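Local coordinates for prenyltransference for protein (Lavandula lanata, PDB 5HC7) that probably condenses dimethylallyl diphosphate-type substrates in the manner of a cis-prenyltransferase of the undecaprenyl diphosphate synthase family, at residues D21-W26 against K218-F223. Residues are numbered along the deposited sequence; the frame is centred on the assembly and turned at random.
Sequences DGHRKW and KLFPDF. With MG (magnesium ion), chain B; DST (dimethylallyl S-thiolodiphosphate), chain D; DST (dimethylallyl S-thiolodiphosphate), chain C.
Trp26, on the first turn of helix 23-30, lies against Pro221 in the short 3-10 turn after strand 212-216; in this cis-prenyltransferase fold that helix start and the turn after strand 15-19 together bind a diphosphate. Pro221 CB stands 3.3 Å from the centroid of the Trp26 five-membered ring, 8° off its normal, a CH-pi contact over the face. Trp26 NE1 donates to Asp222 OD1 (3.0 Å), which lies about 20° out of the indole plane and is met from above the carboxylate plane. With CG anti to the backbone N (chi1 -177°), the indole reaches both partners; an alanine here would probably leave Pro221 without its aromatic cover and Asp222 without this donor. Leu219 CD1 packs 3.5 Å from Trp26 CA, and Phe220 N donates to Asp21 O (3.1 Å), tying the segments together at the backbone.

Behind this packing is a worked example of a helix N-terminus receiving an anion. Gly22, the N-cap, adopts a positive phi, and a side chain there would run into Leu219. Backbone N-H groups of Gly22 to Lys25 all bond one thiolodiphosphate, while Asp21 OD1 binds magnesium and its OD2 pairs with Arg193. Pro221 CD lies over one face of the His23 ring, whose ND1 donates in the ring plane to O8 of that ligand at 2.7 Å.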
loop_
_atom_site.group_PDB
_atom_site.type_symbol
_atom_site.label_atom_id
_atom_site.label_comp_id
_atom_site.label_asym_id
_atom_site.label_seq_id
_atom_site.Cartn_x
_atom_site.Cartn_y
_atom_site.Cartn_z
ATOM N N ASP A 21 12.121 -3.602 11.929
ATOM C CA ASP A 21 12.962 -4.331 11.014
ATOM C C ASP A 21 14.418 -4.011 11.381
ATOM O O ASP A 21 14.659 -3.075 12.108
ATOM C CB ASP A 21 12.651 -3.895 9.558
ATOM C CG ASP A 21 13.166 -4.885 8.472
ATOM O OD1 ASP A 21 13.405 -6.034 8.829
ATOM O OD2 ASP A 21 13.338 -4.555 7.255
ATOM N N GLY A 22 15.371 -4.793 10.867
ATOM C CA GLY A 22 16.776 -4.570 11.133
ATOM C C GLY A 22 17.403 -5.267 12.370
ATOM O O GLY A 22 18.555 -5.016 12.688
ATOM N N HIS A 23 16.706 -6.176 13.016
ATOM C CA HIS A 23 17.219 -6.787 14.248
ATOM C C HIS A 23 18.416 -7.697 14.013
ATOM O O HIS A 23 19.367 -7.668 14.759
ATOM C CB HIS A 23 16.144 -7.610 14.932
ATOM C CG HIS A 23 14.984 -6.803 15.381
ATOM N ND1 HIS A 23 13.956 -6.438 14.537
ATOM C CD2 HIS A 23 14.690 -6.261 16.580
ATOM C CE1 HIS A 23 13.070 -5.723 15.221
ATOM N NE2 HIS A 23 13.505 -5.580 16.451
ATOM N N ARG A 24 18.346 -8.538 13.011
ATOM C CA ARG A 24 19.471 -9.394 12.671
ATOM C C ARG A 24 20.646 -8.634 12.124
ATOM O O ARG A 24 21.762 -8.884 12.521
ATOM C CB ARG A 24 19.056 -10.363 11.625
ATOM C CG ARG A 24 17.996 -11.318 12.101
ATOM C CD ARG A 24 17.166 -11.634 10.885
ATOM N NE ARG A 24 16.533 -12.922 10.904
ATOM C CZ ARG A 24 15.805 -13.366 9.886
ATOM N NH1 ARG A 24 15.636 -12.610 8.790
ATOM N NH2 ARG A 24 15.239 -14.567 9.960
ATOM N N LYS A 25 20.414 -7.716 11.206
ATOM C CA LYS A 25 21.491 -6.812 10.759
ATOM C C LYS A 25 22.204 -6.178 11.930
ATOM O O LYS A 25 23.404 -6.043 11.924
ATOM C CB LYS A 25 20.982 -5.669 9.880
ATOM C CG LYS A 25 20.707 -6.072 8.452
ATOM C CD LYS A 25 20.166 -4.900 7.637
ATOM C CE LYS A 25 19.395 -5.363 6.393
ATOM N NZ LYS A 25 18.230 -4.462 6.084
ATOM N N TRP A 26 21.426 -5.730 12.902
ATOM C CA TRP A 26 21.956 -5.073 14.071
ATOM C C TRP A 26 22.763 -6.050 14.917
ATOM O O TRP A 26 23.852 -5.726 15.330
ATOM C CB TRP A 26 20.802 -4.497 14.909
ATOM C CG TRP A 26 21.221 -3.707 16.139
ATOM C CD1 TRP A 26 21.423 -2.388 16.211
ATOM C CD2 TRP A 26 21.395 -4.217 17.454
ATOM N NE1 TRP A 26 21.742 -2.013 17.487
ATOM C CE2 TRP A 26 21.733 -3.126 18.279
ATOM C CE3 TRP A 26 21.296 -5.493 18.019
ATOM C CZ2 TRP A 26 22.008 -3.271 19.625
ATOM C CZ3 TRP A 26 21.528 -5.635 19.356
ATOM C CH2 TRP A 26 21.877 -4.527 20.153
ATOM N N LYS A 218 17.789 3.728 10.190
ATOM C CA LYS A 218 18.008 3.253 11.511
ATOM C C LYS A 218 17.477 1.859 11.737
ATOM O O LYS A 218 16.271 1.603 11.524
ATOM C CB LYS A 218 17.327 4.231 12.483
ATOM C CG LYS A 218 17.773 4.128 13.936
ATOM C CD LYS A 218 19.056 4.920 14.184
ATOM C CE LYS A 218 18.844 6.407 14.271
ATOM N NZ LYS A 218 18.505 6.705 15.685
ATOM N N LEU A 219 18.361 0.977 12.221
ATOM C CA LEU A 219 17.972 -0.339 12.686
ATOM C C LEU A 219 17.106 -0.288 13.945
ATOM O O LEU A 219 17.320 0.503 14.869
ATOM C CB LEU A 219 19.204 -1.243 12.876
ATOM C CG LEU A 219 20.166 -1.318 11.676
ATOM C CD1 LEU A 219 21.310 -2.262 12.016
ATOM C CD2 LEU A 219 19.434 -1.790 10.402
ATOM N N PHE A 220 16.070 -1.122 14.000
ATOM C CA PHE A 220 15.116 -0.929 15.067
ATOM C C PHE A 220 15.658 -1.094 16.487
ATOM O O PHE A 220 15.253 -0.356 17.382
ATOM C CB PHE A 220 13.858 -1.717 14.917
ATOM C CG PHE A 220 12.767 -1.217 15.818
ATOM C CD1 PHE A 220 12.060 -0.074 15.500
ATOM C CD2 PHE A 220 12.480 -1.876 17.034
ATOM C CE1 PHE A 220 11.085 0.433 16.357
ATOM C CE2 PHE A 220 11.487 -1.413 17.863
ATOM C CZ PHE A 220 10.794 -0.231 17.534
ATOM N N PRO A 221 16.611 -1.992 16.706
ATOM C CA PRO A 221 17.175 -1.936 18.060
ATOM C C PRO A 221 17.735 -0.558 18.464
ATOM O O PRO A 221 17.753 -0.261 19.648
ATOM C CB PRO A 221 18.298 -2.979 18.020
ATOM C CG PRO A 221 17.852 -3.961 17.017
ATOM C CD PRO A 221 17.205 -3.080 15.929
ATOM N N ASP A 222 18.162 0.273 17.518
ATOM C CA ASP A 222 18.612 1.625 17.812
ATOM C C ASP A 222 17.508 2.666 17.792
ATOM O O ASP A 222 17.792 3.864 17.935
ATOM C CB ASP A 222 19.671 2.049 16.793
ATOM C CG ASP A 222 20.907 1.187 16.873
ATOM O OD1 ASP A 222 21.286 0.866 18.012
ATOM O OD2 ASP A 222 21.488 0.798 15.822
ATOM N N PHE A 223 16.262 2.245 17.581
ATOM C CA PHE A 223 15.152 3.184 17.319
ATOM C C PHE A 223 14.524 3.601 18.656
ATOM O O PHE A 223 13.899 2.792 19.348
ATOM C CB PHE A 223 14.075 2.539 16.427
ATOM C CG PHE A 223 12.991 3.462 16.000
ATOM C CD1 PHE A 223 12.023 3.877 16.884
ATOM C CD2 PHE A 223 12.917 3.913 14.666
ATOM C CE1 PHE A 223 10.989 4.714 16.467
ATOM C CE2 PHE A 223 11.931 4.766 14.270
ATOM C CZ PHE A 223 10.953 5.164 15.170
HETATM MG MG MG B . 13.933 -8.165 8.000
HETATM O O4 DST D . 15.541 -7.245 8.758
HETATM P P1 DST D . 16.656 -8.155 9.580
HETATM O O6 DST D . 17.916 -7.151 9.917
HETATM O O5 DST D . 17.029 -9.311 8.638
HETATM O O2 DST D . 16.049 -8.651 11.086
HETATM P P3 DST D . 14.486 -8.767 11.535
HETATM O O8 DST D . 14.028 -7.438 12.039
HETATM O O7 DST D . 14.211 -10.080 12.467
HETATM S S9 DST D . 13.916 -9.083 10.425
HETATM O O4 DST C . 11.926 -7.104 4.637
HETATM P P1 DST C . 10.910 -8.245 4.259
HETATM O O6 DST C . 11.485 -9.582 4.063
HETATM O O5 DST C . 9.965 -7.841 2.894
HETATM O O2 DST C . 10.010 -8.453 5.582
HETATM P P3 DST C . 10.470 -8.517 7.183
HETATM O O8 DST C . 9.746 -9.904 7.786
HETATM O O7 DST C . 11.936 -8.426 7.531
HETATM S S9 DST C . 9.239 -7.009 7.992
HETATM C C10 DST C . 8.217 -8.418 8.642
HETATM C C11 DST C . 7.149 -7.816 9.421
HETATM C C12 DST C . 7.573 -7.656 10.876
HETATM C C13 DST C . 7.515 -6.152 11.291
HETATM C C14 DST C . 6.590 -8.425 11.739
HETATM O O HOH W 1 13.935 -6.840 6.248
#